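Local coordinates for major capsid protein (Faustovirus, PDB 5J7O) that forms the double jelly-roll trimers that probably build the outer protein shell of this large double-stranded DNA virus, at residues 91-96 against 394-399; 103-108 against 297-302; 187-192 against 322-327; 415-420 against 576-581. All coordinates share one frame; numbering follows the deposited sequence.

Interaction 1: 91-96 against 394-399; sequences FSIPQF and LYINNI
The ring of Phe91 lies against Leu394, whose CB sits over one face, 3.7 Å from the ring centroid and 16° off the normal. This CH-pi contact is offset toward the rim near CD2, and CD2 of Leu394 reaches on to CB of Phe91. Further along, a single methyl carries the apolar packing: CD1 of Ile396 meets CG2 of Ile93 at 3.8 Å and the ring carbon CD of Pro94 at 3.7 Å. With CG1 of Ile396 turned away from its own carbonyl carbon (chi1 -51°) and the chain extended beyond it, CD1 is delivered to both residues. No hydrogen bond joins the two segments, as expected where two sheets of a jelly roll face each other: 88-92 pairs with 320-326, whereas 389-401 runs between 69-76 and 99-109. At the far end the Asn398 side chain crosses that of Phe96 at about a right angle, its amide plane inclined 60° to the ring, with CG and ND2 against CD2 of Phe96. OD1 of Asn398 lies 3.1 Å from CB of Phe96 and accepts a hydrogen bond from the backbone N of Gly97; ND2 makes a weak bond to O of Ile396. Phe96 also meets Phe400 edge-to-face.

Interaction 2: 103-108 against 297-302; sequences MVVHVQ and VPLLFW
A proline takes a place in the strand pairing: Pro298 faces Val104 as an antiparallel non-hydrogen-bonded pair, a position at which its missing N-H costs no bond to the partner strand. The two CA atoms are only 4.0 Å apart there, and CG2 of Val104 packs over the peptide link between Val297 and Pro298, 3.7 Å from N of Pro298. Tyr548 and Trp551 of a second subunit pack on Val104 and Pro298. On either side of this pair the backbones are bonded. Val105 and Val297 exchange two hydrogen bonds, each of 2.8 Å between the N of one and the O of the other, and N of Leu299 gives an almost straight bond of 2.9 Å to O of Met103. The side chain of Leu299 then fits between two neighbours: CD1 touches CB of Met103 at 3.9 Å, and CD2 meets CG2 of Val105 at 3.8 Å. That methyl of Val105 is the one beside its backbone N, CG1 being the branch anti to it (chi1 175°). Leu300 is the centre of an inverse gamma turn. The contact is an antiparallel pairing within one jelly-roll sheet, in which strand 99-109 also pairs with 389-401, while Phe301 packs on strand 186-193.

Interaction 3: 187-192 against 322-327; sequences KRVKFE and ITVDIE
The carbonyl O of Thr323 accepts the backbone N of Lys190 at 2.7 Å, and CA of Val189 adds a C-H...O contact to the same oxygen. The return bond from N of Thr323 to O of Lys190 is 2.9 Å, completing a hydrogen-bonded antiparallel pair. Between strands 188-192 and 322-326 the axes approach to 4.6 Å at 165°. On the face bearing Lys190 and Thr323 the two side chains lie side by side, CB to CB 3.9 Å, while the lysine chain bends at chi3 (51°) and brings NZ to OE1 of Glu192 in a salt bridge of 3.2 Å. OG1 of Thr323 makes a weak bond to that same carboxylate oxygen. Asp325 runs alongside Arg188, with OD2 3.4 Å from CG of the arginine; OD1 is hydrogen-bonded to Thr88, while the arginine side chain also packs on Glu200 and Thr202 of strand 196-202. The other face is apolar: CD1 of Ile322 meets CD1 of Phe191 at 3.7 Å, the two side chains crossing at a slant. In this four-stranded jelly-roll sheet the pair is central, with 88-92 flanking 320-326 and 196-202 flanking 186-193, while Phe301 and Phe303 pack against Phe191 on the apolar face.

Interaction 4: 415-420 against 576-581; sequences FTLIRV and GTYQPS
Strand 415-420 is extended, whereas 576-581 is an irregular loop that stands off from it, the nearest CA atoms being those of Leu417 and Tyr578 at 8.2 Å. Side chains therefore span the gap, and the hydrogen bonds between the segments each use a side chain at one end. From the loop, the Tyr578 side chain leaves with CG anti to the backbone N (chi1 173°) and carries its hydroxyl to the strand, where OH accepts the backbone N of Leu417 at 3.2 Å. The ring passes beside Leu417, with CE1 3.6 Å from CB and the carbonyl O of Leu417 at the ring edge, in plane. In the reverse direction Arg419, bent at chi2, grips the carbonyl O of Tyr578 end-on with two nitrogens. NH1 is 3.0 Å from this oxygen and lies in the carbonyl plane on a lone pair; NH2, at 3.2 Å, comes from above that plane. The oxygen itself is only 5° out of the guanidinium plane. A salt bridge from NH2 to Glu445 of strand 444-453 would help fix the rotation of the group. Guanidinium and tyrosine ring are inclined by 57°, with NH1 3.4 Å from CD1 of Tyr578. CD2 of Leu417 meets the ring carbon CG of Pro580 at 3.6 Å. A third subunit adds Ser61, whose O bonds to OH of Tyr578, and Lys64, whose O bonds to Gln579. The contact joins a jelly-roll strand, outermost in its sheet within this chain and paired there with 607-620, to the loop between strand 567-570 and helix 586-589.

Overall arrangement
From the N terminus, strand 88-92 opens the loop that interaction 1 closes about 300 residues later at 394-399. Interactions 2 and 3 are both nested inside it, and they cross: 103-108, 187-192, 297-302 and 322-327 alternate along the chain. Interaction 2 pairs strands within one sheet, interaction 3 within the facing sheet, and interaction 1 packs the two together; side chains of all three meet in the core between them, among them Leu299, Met103 and Ile322. Interaction 4 follows in series, closing a separate loop from 415-420 to 576-581 in the second half of the chain. Trp302 of interaction 2 packs on Ile418, linking this later part to the earlier one.

Interaction 1: 91-96 against 394-399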
loop_
_atom_site.group_PDB
_atom_site.type_symbol
_atom_site.label_atom_id
_atom_site.label_comp_id
_atom_site.label_asym_id
_atom_site.label_seq_id
_atom_site.Cartn_x
_atom_site.Cartn_y
_atom_site.Cartn_z
ATOM N N PHE B 91 -22.263 0.236 30.539
ATOM C CA PHE B 91 -21.306 0.922 31.392
ATOM C C PHE B 91 -21.907 2.232 31.882
ATOM O O PHE B 91 -22.597 2.928 31.131
ATOM C CB PHE B 91 -20.003 1.232 30.647
ATOM C CG PHE B 91 -19.333 0.031 30.049
ATOM C CD1 PHE B 91 -19.679 -0.411 28.783
ATOM C CD2 PHE B 91 -18.337 -0.638 30.740
ATOM C CE1 PHE B 91 -19.056 -1.510 28.224
ATOM C CE2 PHE B 91 -17.711 -1.738 30.185
ATOM C CZ PHE B 91 -18.071 -2.174 28.927
ATOM N N SER B 92 -21.643 2.564 33.140
ATOM C CA SER B 92 -21.836 3.930 33.595
ATOM C C SER B 92 -20.606 4.753 33.241
ATOM O O SER B 92 -19.481 4.246 33.216
ATOM C CB SER B 92 -22.084 3.979 35.103
ATOM O OG SER B 92 -23.356 3.451 35.434
ATOM N N ILE B 93 -20.828 6.027 32.943
ATOM C CA ILE B 93 -19.720 6.948 32.705
ATOM C C ILE B 93 -19.368 7.580 34.046
ATOM O O ILE B 93 -20.090 8.469 34.519
ATOM C CB ILE B 93 -20.076 8.003 31.647
ATOM C CG1 ILE B 93 -20.522 7.317 30.353
ATOM C CG2 ILE B 93 -18.883 8.907 31.379
ATOM C CD1 ILE B 93 -20.971 8.275 29.273
ATOM N N PRO B 94 -18.285 7.148 34.693
ATOM C CA PRO B 94 -18.005 7.614 36.054
ATOM C C PRO B 94 -17.722 9.105 36.093
ATOM O O PRO B 94 -17.354 9.730 35.096
ATOM C CB PRO B 94 -16.765 6.806 36.462
ATOM C CG PRO B 94 -16.694 5.670 35.489
ATOM C CD PRO B 94 -17.267 6.201 34.215
ATOM N N GLN B 95 -17.908 9.678 37.277
ATOM C CA GLN B 95 -17.576 11.076 37.503
ATOM C C GLN B 95 -16.084 11.182 37.791
ATOM O O GLN B 95 -15.594 10.624 38.779
ATOM C CB GLN B 95 -18.401 11.642 38.653
ATOM C CG GLN B 95 -18.475 13.155 38.667
ATOM C CD GLN B 95 -19.625 13.663 39.505
ATOM O OE1 GLN B 95 -20.744 13.817 39.015
ATOM N NE2 GLN B 95 -19.358 13.927 40.779
ATOM N N PHE B 96 -15.361 11.882 36.920
ATOM C CA PHE B 96 -13.914 11.973 37.043
ATOM C C PHE B 96 -13.428 13.359 36.637
ATOM O O PHE B 96 -13.052 14.167 37.491
ATOM C CB PHE B 96 -13.241 10.894 36.191
ATOM C CG PHE B 96 -11.776 10.716 36.471
ATOM C CD1 PHE B 96 -11.222 11.150 37.665
ATOM C CD2 PHE B 96 -10.950 10.117 35.534
ATOM C CE1 PHE B 96 -9.872 10.986 37.918
ATOM C CE2 PHE B 96 -9.601 9.951 35.781
ATOM C CZ PHE B 96 -9.061 10.385 36.975
ATOM N N LEU B 394 -14.710 -0.279 29.506
ATOM C CA LEU B 394 -14.826 0.963 28.753
ATOM C C LEU B 394 -13.752 1.936 29.220
ATOM O O LEU B 394 -13.677 2.260 30.410
ATOM C CB LEU B 394 -16.213 1.583 28.921
ATOM C CG LEU B 394 -16.362 2.995 28.348
ATOM C CD1 LEU B 394 -16.107 3.006 26.848
ATOM C CD2 LEU B 394 -17.732 3.573 28.669
ATOM N N TYR B 395 -12.929 2.400 28.285
ATOM C CA TYR B 395 -11.898 3.392 28.558
ATOM C C TYR B 395 -12.418 4.767 28.160
ATOM O O TYR B 395 -12.874 4.957 27.028
ATOM C CB TYR B 395 -10.610 3.071 27.797
ATOM C CG TYR B 395 -9.845 1.875 28.322
ATOM C CD1 TYR B 395 -10.439 0.622 28.403
ATOM C CD2 TYR B 395 -8.520 1.996 28.717
ATOM C CE1 TYR B 395 -9.740 -0.471 28.878
ATOM C CE2 TYR B 395 -7.812 0.908 29.191
ATOM C CZ TYR B 395 -8.427 -0.323 29.269
ATOM O OH TYR B 395 -7.729 -1.410 29.741
ATOM N N ILE B 396 -12.354 5.717 29.088
ATOM C CA ILE B 396 -12.887 7.058 28.882
ATOM C C ILE B 396 -11.785 8.069 29.153
ATOM O O ILE B 396 -11.177 8.058 30.230
ATOM C CB ILE B 396 -14.100 7.338 29.790
ATOM C CG1 ILE B 396 -15.138 6.222 29.662
ATOM C CG2 ILE B 396 -14.719 8.686 29.449
ATOM C CD1 ILE B 396 -16.218 6.280 30.717
ATOM N N ASN B 397 -11.530 8.942 28.182
ATOM C CA ASN B 397 -10.605 10.046 28.382
ATOM C C ASN B 397 -11.302 11.150 29.166
ATOM O O ASN B 397 -12.414 11.560 28.820
ATOM C CB ASN B 397 -10.104 10.579 27.039
ATOM C CG ASN B 397 -8.942 11.541 27.189
ATOM O OD1 ASN B 397 -8.361 11.666 28.266
ATOM N ND2 ASN B 397 -8.594 12.222 26.105
ATOM N N ASN B 398 -10.654 11.624 30.226
ATOM C CA ASN B 398 -11.215 12.642 31.103
ATOM C C ASN B 398 -10.351 13.892 31.052
ATOM O O ASN B 398 -9.142 13.826 31.297
ATOM C CB ASN B 398 -11.326 12.129 32.540
ATOM C CG ASN B 398 -12.489 11.180 32.725
ATOM O OD1 ASN B 398 -13.573 11.585 33.145
ATOM N ND2 ASN B 398 -12.276 9.910 32.403
ATOM N N ILE B 399 -10.975 15.026 30.746
ATOM C CA ILE B 399 -10.279 16.297 30.574
ATOM C C ILE B 399 -10.497 17.152 31.816
ATOM O O ILE B 399 -11.629 17.285 32.298
ATOM C CB ILE B 399 -10.762 17.025 29.309
ATOM C CG1 ILE B 399 -10.400 16.214 28.062
ATOM C CG2 ILE B 399 -10.177 18.425 29.233
ATOM C CD1 ILE B 399 -10.776 16.888 26.762
#

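Interaction 2: 103-108 against 297-302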
loop_
_atom_site.group_PDB
_atom_site.type_symbol
_atom_site.label_atom_id
_atom_site.label_comp_id
_atom_site.label_asym_id
_atom_site.label_seq_id
_atom_site.Cartn_x
_atom_site.Cartn_y
_atom_site.Cartn_z
ATOM N N MET B 103 -13.701 7.476 23.605
ATOM C CA MET B 103 -13.991 6.239 24.314
ATOM C C MET B 103 -13.565 5.044 23.474
ATOM O O MET B 103 -13.707 5.053 22.247
ATOM C CB MET B 103 -15.482 6.129 24.657
ATOM C CG MET B 103 -15.988 7.229 25.574
ATOM S SD MET B 103 -17.722 7.022 26.024
ATOM C CE MET B 103 -17.946 8.414 27.129
ATOM N N VAL B 104 -13.047 4.020 24.144
ATOM C CA VAL B 104 -12.627 2.787 23.491
ATOM C C VAL B 104 -12.883 1.635 24.454
ATOM O O VAL B 104 -12.688 1.768 25.666
ATOM C CB VAL B 104 -11.149 2.863 23.044
ATOM C CG1 VAL B 104 -10.216 3.003 24.238
ATOM C CG2 VAL B 104 -10.777 1.662 22.198
ATOM N N VAL B 105 -13.345 0.510 23.917
ATOM C CA VAL B 105 -13.791 -0.624 24.718
ATOM C C VAL B 105 -12.840 -1.790 24.487
ATOM O O VAL B 105 -12.679 -2.257 23.354
ATOM C CB VAL B 105 -15.235 -1.022 24.381
ATOM C CG1 VAL B 105 -15.630 -2.270 25.149
ATOM C CG2 VAL B 105 -16.188 0.118 24.693
ATOM N N HIS B 106 -12.217 -2.261 25.564
ATOM C CA HIS B 106 -11.364 -3.440 25.506
ATOM C C HIS B 106 -12.232 -4.690 25.580
ATOM O O HIS B 106 -12.978 -4.872 26.546
ATOM C CB HIS B 106 -10.349 -3.420 26.647
ATOM C CG HIS B 106 -9.517 -4.662 26.741
ATOM N ND1 HIS B 106 -9.075 -5.172 27.944
ATOM C CD2 HIS B 106 -9.039 -5.491 25.784
ATOM C CE1 HIS B 106 -8.367 -6.264 27.724
ATOM N NE2 HIS B 106 -8.329 -6.481 26.421
ATOM N N VAL B 107 -12.147 -5.542 24.561
ATOM C CA VAL B 107 -12.860 -6.814 24.534
ATOM C C VAL B 107 -11.833 -7.934 24.488
ATOM O O VAL B 107 -10.850 -7.858 23.744
ATOM C CB VAL B 107 -13.826 -6.913 23.336
ATOM C CG1 VAL B 107 -14.698 -8.156 23.463
ATOM C CG2 VAL B 107 -14.680 -5.660 23.234
ATOM N N GLN B 108 -12.064 -8.976 25.285
ATOM C CA GLN B 108 -11.137 -10.094 25.406
ATOM C C GLN B 108 -11.906 -11.392 25.221
ATOM O O GLN B 108 -12.802 -11.702 26.012
ATOM C CB GLN B 108 -10.428 -10.070 26.762
ATOM C CG GLN B 108 -9.118 -10.833 26.798
ATOM C CD GLN B 108 -8.385 -10.652 28.113
ATOM O OE1 GLN B 108 -8.920 -10.948 29.180
ATOM N NE2 GLN B 108 -7.156 -10.154 28.042
ATOM N N VAL B 297 -11.994 -1.556 20.718
ATOM C CA VAL B 297 -12.941 -1.047 19.734
ATOM C C VAL B 297 -13.305 0.390 20.095
ATOM O O VAL B 297 -13.919 0.623 21.146
ATOM C CB VAL B 297 -14.197 -1.926 19.651
ATOM C CG1 VAL B 297 -15.137 -1.411 18.573
ATOM C CG2 VAL B 297 -13.811 -3.372 19.377
ATOM N N PRO B 298 -12.953 1.368 19.267
ATOM C CA PRO B 298 -13.323 2.753 19.569
ATOM C C PRO B 298 -14.811 2.983 19.370
ATOM O O PRO B 298 -15.446 2.390 18.493
ATOM C CB PRO B 298 -12.500 3.573 18.564
ATOM C CG PRO B 298 -11.476 2.613 18.004
ATOM C CD PRO B 298 -12.125 1.272 18.055
ATOM N N LEU B 299 -15.368 3.860 20.201
ATOM C CA LEU B 299 -16.776 4.234 20.105
ATOM C C LEU B 299 -16.879 5.483 19.237
ATOM O O LEU B 299 -16.401 6.556 19.617
ATOM C CB LEU B 299 -17.373 4.456 21.491
ATOM C CG LEU B 299 -17.272 3.250 22.431
ATOM C CD1 LEU B 299 -18.126 3.454 23.671
ATOM C CD2 LEU B 299 -17.655 1.959 21.716
ATOM N N LEU B 300 -17.508 5.339 18.071
ATOM C CA LEU B 300 -17.430 6.339 17.006
ATOM C C LEU B 300 -18.507 7.417 17.167
ATOM O O LEU B 300 -19.315 7.667 16.275
ATOM C CB LEU B 300 -17.542 5.653 15.649
ATOM C CG LEU B 300 -16.728 4.370 15.467
ATOM C CD1 LEU B 300 -17.343 3.496 14.386
ATOM C CD2 LEU B 300 -15.279 4.691 15.134
ATOM N N PHE B 301 -18.496 8.070 18.326
ATOM C CA PHE B 301 -19.393 9.189 18.569
ATOM C C PHE B 301 -18.702 10.512 18.238
ATOM O O PHE B 301 -17.488 10.579 18.034
ATOM C CB PHE B 301 -19.881 9.188 20.017
ATOM C CG PHE B 301 -20.805 8.048 20.349
ATOM C CD1 PHE B 301 -22.047 7.945 19.743
ATOM C CD2 PHE B 301 -20.440 7.094 21.284
ATOM C CE1 PHE B 301 -22.900 6.902 20.052
ATOM C CE2 PHE B 301 -21.291 6.050 21.599
ATOM C CZ PHE B 301 -22.521 5.954 20.982
ATOM N N TRP B 302 -19.504 11.580 18.187
ATOM C CA TRP B 302 -18.977 12.877 17.767
ATOM C C TRP B 302 -18.014 13.445 18.803
ATOM O O TRP B 302 -17.041 14.118 18.444
ATOM C CB TRP B 302 -20.127 13.856 17.505
ATOM C CG TRP B 302 -20.623 14.517 18.750
ATOM C CD1 TRP B 302 -20.217 15.716 19.256
ATOM C CD2 TRP B 302 -21.594 14.002 19.668
ATOM N NE1 TRP B 302 -20.877 15.984 20.430
ATOM C CE2 TRP B 302 -21.729 14.946 20.705
ATOM C CE3 TRP B 302 -22.365 12.836 19.713
ATOM C CZ2 TRP B 302 -22.602 14.762 21.771
ATOM C CZ3 TRP B 302 -23.230 12.655 20.772
ATOM C CH2 TRP B 302 -23.341 13.613 21.787
#

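Interaction 3: 187-192 against 322-327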
loop_
_atom_site.group_PDB
_atom_site.type_symbol
_atom_site.label_atom_id
_atom_site.label_comp_id
_atom_site.label_asym_id
_atom_site.label_seq_id
_atom_site.Cartn_x
_atom_site.Cartn_y
_atom_site.Cartn_z
ATOM N N LYS B 187 -23.398 -5.123 17.747
ATOM C CA LYS B 187 -24.625 -4.936 16.979
ATOM C C LYS B 187 -25.115 -3.500 17.082
ATOM O O LYS B 187 -25.352 -2.835 16.067
ATOM C CB LYS B 187 -25.708 -5.897 17.467
ATOM C CG LYS B 187 -25.516 -7.340 17.053
ATOM C CD LYS B 187 -26.689 -8.181 17.530
ATOM C CE LYS B 187 -28.013 -7.567 17.097
ATOM N NZ LYS B 187 -29.181 -8.272 17.692
ATOM N N ARG B 188 -25.284 -3.008 18.307
ATOM C CA ARG B 188 -25.700 -1.638 18.556
ATOM C C ARG B 188 -24.831 -1.044 19.656
ATOM O O ARG B 188 -24.380 -1.747 20.564
ATOM C CB ARG B 188 -27.184 -1.556 18.955
ATOM C CG ARG B 188 -28.100 -2.481 18.162
ATOM C CD ARG B 188 -29.558 -2.062 18.266
ATOM N NE ARG B 188 -29.873 -0.959 17.361
ATOM C CZ ARG B 188 -30.273 -1.118 16.103
ATOM N NH1 ARG B 188 -30.406 -2.336 15.596
ATOM N NH2 ARG B 188 -30.538 -0.059 15.350
ATOM N N VAL B 189 -24.590 0.262 19.555
ATOM C CA VAL B 189 -23.818 1.013 20.538
ATOM C C VAL B 189 -24.609 2.268 20.873
ATOM O O VAL B 189 -24.916 3.065 19.979
ATOM C CB VAL B 189 -22.415 1.377 20.022
ATOM C CG1 VAL B 189 -21.654 2.170 21.070
ATOM C CG2 VAL B 189 -21.644 0.123 19.635
ATOM N N LYS B 190 -24.934 2.451 22.151
ATOM C CA LYS B 190 -25.845 3.501 22.584
ATOM C C LYS B 190 -25.172 4.444 23.571
ATOM O O LYS B 190 -24.469 4.004 24.487
ATOM C CB LYS B 190 -27.102 2.904 23.230
ATOM C CG LYS B 190 -28.096 2.308 22.248
ATOM C CD LYS B 190 -29.149 1.483 22.973
ATOM C CE LYS B 190 -29.780 2.264 24.116
ATOM N NZ LYS B 190 -30.724 1.424 24.903
ATOM N N PHE B 191 -25.399 5.742 23.377
ATOM C CA PHE B 191 -25.079 6.774 24.359
ATOM C C PHE B 191 -26.404 7.272 24.922
ATOM O O PHE B 191 -27.145 7.988 24.240
ATOM C CB PHE B 191 -24.277 7.912 23.732
ATOM C CG PHE B 191 -23.956 9.026 24.692
ATOM C CD1 PHE B 191 -23.708 8.760 26.029
ATOM C CD2 PHE B 191 -23.915 10.342 24.258
ATOM C CE1 PHE B 191 -23.417 9.783 26.913
ATOM C CE2 PHE B 191 -23.627 11.368 25.138
ATOM C CZ PHE B 191 -23.377 11.088 26.467
ATOM N N GLU B 192 -26.697 6.897 26.163
ATOM C CA GLU B 192 -28.030 7.029 26.737
ATOM C C GLU B 192 -28.028 8.076 27.845
ATOM O O GLU B 192 -27.175 8.037 28.739
ATOM C CB GLU B 192 -28.501 5.680 27.281
ATOM C CG GLU B 192 -29.997 5.459 27.236
ATOM C CD GLU B 192 -30.364 4.009 27.478
ATOM O OE1 GLU B 192 -29.481 3.139 27.315
ATOM O OE2 GLU B 192 -31.529 3.739 27.834
ATOM N N ILE B 322 -23.316 4.004 28.566
ATOM C CA ILE B 322 -22.927 3.458 27.271
ATOM C C ILE B 322 -23.427 2.020 27.228
ATOM O O ILE B 322 -22.961 1.166 27.993
ATOM C CB ILE B 322 -21.411 3.527 27.044
ATOM C CG1 ILE B 322 -20.958 4.981 26.904
ATOM C CG2 ILE B 322 -21.025 2.728 25.808
ATOM C CD1 ILE B 322 -21.592 5.710 25.736
ATOM N N THR B 323 -24.385 1.754 26.348
ATOM C CA THR B 323 -24.988 0.436 26.201
ATOM C C THR B 323 -24.503 -0.191 24.901
ATOM O O THR B 323 -24.484 0.469 23.858
ATOM C CB THR B 323 -26.516 0.532 26.217
ATOM O OG1 THR B 323 -26.962 0.845 27.542
ATOM C CG2 THR B 323 -27.148 -0.775 25.765
ATOM N N VAL B 324 -24.103 -1.459 24.970
ATOM C CA VAL B 324 -23.547 -2.172 23.826
ATOM C C VAL B 324 -24.265 -3.508 23.689
ATOM O O VAL B 324 -24.275 -4.310 24.630
ATOM C CB VAL B 324 -22.031 -2.392 23.965
ATOM C CG1 VAL B 324 -21.499 -3.132 22.754
ATOM C CG2 VAL B 324 -21.307 -1.065 24.142
ATOM N N ASP B 325 -24.861 -3.745 22.522
ATOM C CA ASP B 325 -25.420 -5.047 22.186
ATOM C C ASP B 325 -24.345 -5.889 21.510
ATOM O O ASP B 325 -23.652 -5.412 20.605
ATOM C CB ASP B 325 -26.636 -4.903 21.271
ATOM C CG ASP B 325 -27.807 -4.229 21.959
ATOM O OD1 ASP B 325 -27.828 -4.194 23.209
ATOM O OD2 ASP B 325 -28.713 -3.740 21.251
ATOM N N ILE B 326 -24.206 -7.137 21.951
ATOM C CA ILE B 326 -23.141 -8.024 21.498
ATOM C C ILE B 326 -23.732 -9.061 20.553
ATOM O O ILE B 326 -24.776 -9.659 20.846
ATOM C CB ILE B 326 -22.427 -8.694 22.684
ATOM C CG1 ILE B 326 -21.818 -7.628 23.597
ATOM C CG2 ILE B 326 -21.347 -9.643 22.194
ATOM C CD1 ILE B 326 -20.807 -6.739 22.905
ATOM N N GLU B 327 -23.063 -9.270 19.422
ATOM C CA GLU B 327 -23.504 -10.216 18.410
ATOM C C GLU B 327 -23.423 -11.650 18.936
ATOM O O GLU B 327 -22.681 -11.959 19.872
ATOM C CB GLU B 327 -22.650 -10.055 17.148
ATOM C CG GLU B 327 -23.046 -10.930 15.969
ATOM C CD GLU B 327 -24.439 -10.630 15.457
ATOM O OE1 GLU B 327 -24.648 -9.524 14.914
ATOM O OE2 GLU B 327 -25.325 -11.497 15.600
#

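Interaction 4: 415-420 against 576-581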
loop_
_atom_site.group_PDB
_atom_site.type_symbol
_atom_site.label_atom_id
_atom_site.label_comp_id
_atom_site.label_asym_id
_atom_site.label_seq_id
_atom_site.Cartn_x
_atom_site.Cartn_y
_atom_site.Cartn_z
ATOM N N PHE B 415 -24.434 26.298 23.865
ATOM C CA PHE B 415 -24.769 25.013 23.274
ATOM C C PHE B 415 -23.578 24.499 22.477
ATOM O O PHE B 415 -22.602 25.216 22.241
ATOM C CB PHE B 415 -26.012 25.115 22.382
ATOM C CG PHE B 415 -25.818 25.977 21.163
ATOM C CD1 PHE B 415 -25.849 27.359 21.261
ATOM C CD2 PHE B 415 -25.614 25.404 19.917
ATOM C CE1 PHE B 415 -25.672 28.153 20.142
ATOM C CE2 PHE B 415 -25.438 26.195 18.794
ATOM C CZ PHE B 415 -25.468 27.571 18.908
ATOM N N THR B 416 -23.673 23.238 22.063
ATOM C CA THR B 416 -22.676 22.610 21.210
ATOM C C THR B 416 -23.369 21.865 20.080
ATOM O O THR B 416 -24.406 21.227 20.286
ATOM C CB THR B 416 -21.779 21.636 21.994
ATOM O OG1 THR B 416 -20.973 20.887 21.074
ATOM C CG2 THR B 416 -22.611 20.677 22.829
ATOM N N LEU B 417 -22.796 21.961 18.885
ATOM C CA LEU B 417 -23.271 21.157 17.769
ATOM C C LEU B 417 -22.825 19.714 17.943
ATOM O O LEU B 417 -21.721 19.441 18.421
ATOM C CB LEU B 417 -22.745 21.710 16.446
ATOM C CG LEU B 417 -23.728 22.540 15.625
ATOM C CD1 LEU B 417 -24.409 23.560 16.508
ATOM C CD2 LEU B 417 -23.007 23.224 14.480
ATOM N N ILE B 418 -23.701 18.784 17.567
ATOM C CA ILE B 418 -23.391 17.364 17.606
ATOM C C ILE B 418 -23.791 16.747 16.274
ATOM O O ILE B 418 -24.630 17.278 15.542
ATOM C CB ILE B 418 -24.095 16.632 18.774
ATOM C CG1 ILE B 418 -25.562 16.359 18.439
ATOM C CG2 ILE B 418 -23.999 17.442 20.059
ATOM C CD1 ILE B 418 -26.286 15.559 19.501
ATOM N N ARG B 419 -23.162 15.619 15.958
ATOM C CA ARG B 419 -23.505 14.823 14.788
ATOM C C ARG B 419 -23.993 13.460 15.254
ATOM O O ARG B 419 -23.346 12.816 16.087
ATOM C CB ARG B 419 -22.312 14.669 13.842
ATOM C CG ARG B 419 -22.286 15.665 12.688
ATOM C CD ARG B 419 -21.812 17.039 13.129
ATOM N NE ARG B 419 -21.501 17.894 11.985
ATOM C CZ ARG B 419 -20.834 19.041 12.066
ATOM N NH1 ARG B 419 -20.402 19.477 13.240
ATOM N NH2 ARG B 419 -20.595 19.750 10.970
ATOM N N VAL B 420 -25.128 13.026 14.716
ATOM C CA VAL B 420 -25.776 11.797 15.150
ATOM C C VAL B 420 -26.030 10.904 13.944
ATOM O O VAL B 420 -26.269 11.382 12.830
ATOM C CB VAL B 420 -27.094 12.083 15.900
ATOM C CG1 VAL B 420 -26.804 12.573 17.308
ATOM C CG2 VAL B 420 -27.920 13.107 15.139
ATOM N N GLY B 576 -16.398 16.054 7.374
ATOM C CA GLY B 576 -15.330 15.735 8.308
ATOM C C GLY B 576 -14.882 16.886 9.184
ATOM O O GLY B 576 -14.096 16.659 10.120
ATOM N N THR B 577 -15.333 18.111 8.932
ATOM C CA THR B 577 -14.975 19.265 9.738
ATOM C C THR B 577 -16.130 19.644 10.656
ATOM O O THR B 577 -17.298 19.396 10.350
ATOM C CB THR B 577 -14.603 20.456 8.852
ATOM O OG1 THR B 577 -15.691 20.750 7.968
ATOM C CG2 THR B 577 -13.363 20.136 8.029
ATOM N N TYR B 578 -15.791 20.250 11.800
ATOM C CA TYR B 578 -16.823 20.623 12.760
ATOM C C TYR B 578 -17.613 21.836 12.285
ATOM O O TYR B 578 -18.834 21.899 12.475
ATOM C CB TYR B 578 -16.206 20.899 14.130
ATOM C CG TYR B 578 -17.204 21.452 15.118
ATOM C CD1 TYR B 578 -18.220 20.652 15.623
ATOM C CD2 TYR B 578 -17.141 22.774 15.537
ATOM C CE1 TYR B 578 -19.143 21.150 16.522
ATOM C CE2 TYR B 578 -18.059 23.282 16.438
ATOM C CZ TYR B 578 -19.056 22.465 16.927
ATOM O OH TYR B 578 -19.972 22.965 17.824
ATOM N N GLN B 579 -16.939 22.807 11.682
ATOM C CA GLN B 579 -17.614 23.980 11.147
ATOM C C GLN B 579 -18.635 23.555 10.100
ATOM O O GLN B 579 -18.272 22.858 9.141
ATOM C CB GLN B 579 -16.604 24.949 10.535
ATOM C CG GLN B 579 -17.225 26.006 9.630
ATOM C CD GLN B 579 -18.189 26.918 10.364
ATOM O OE1 GLN B 579 -18.008 27.208 11.547
ATOM N NE2 GLN B 579 -19.224 27.371 9.666
ATOM N N PRO B 580 -19.908 23.921 10.250
ATOM C CA PRO B 580 -20.905 23.545 9.241
ATOM C C PRO B 580 -20.560 24.126 7.880
ATOM O O PRO B 580 -19.973 25.204 7.769
ATOM C CB PRO B 580 -22.209 24.137 9.788
ATOM C CG PRO B 580 -21.967 24.321 11.246
ATOM C CD PRO B 580 -20.511 24.638 11.386
ATOM N N SER B 581 -20.936 23.389 6.828
ATOM C CA SER B 581 -20.617 23.831 5.475
ATOM C C SER B 581 -21.695 23.458 4.460
ATOM O O SER B 581 -21.391 23.368 3.265
ATOM C CB SER B 581 -19.267 23.248 5.030
ATOM O OG SER B 581 -19.247 21.839 5.177
#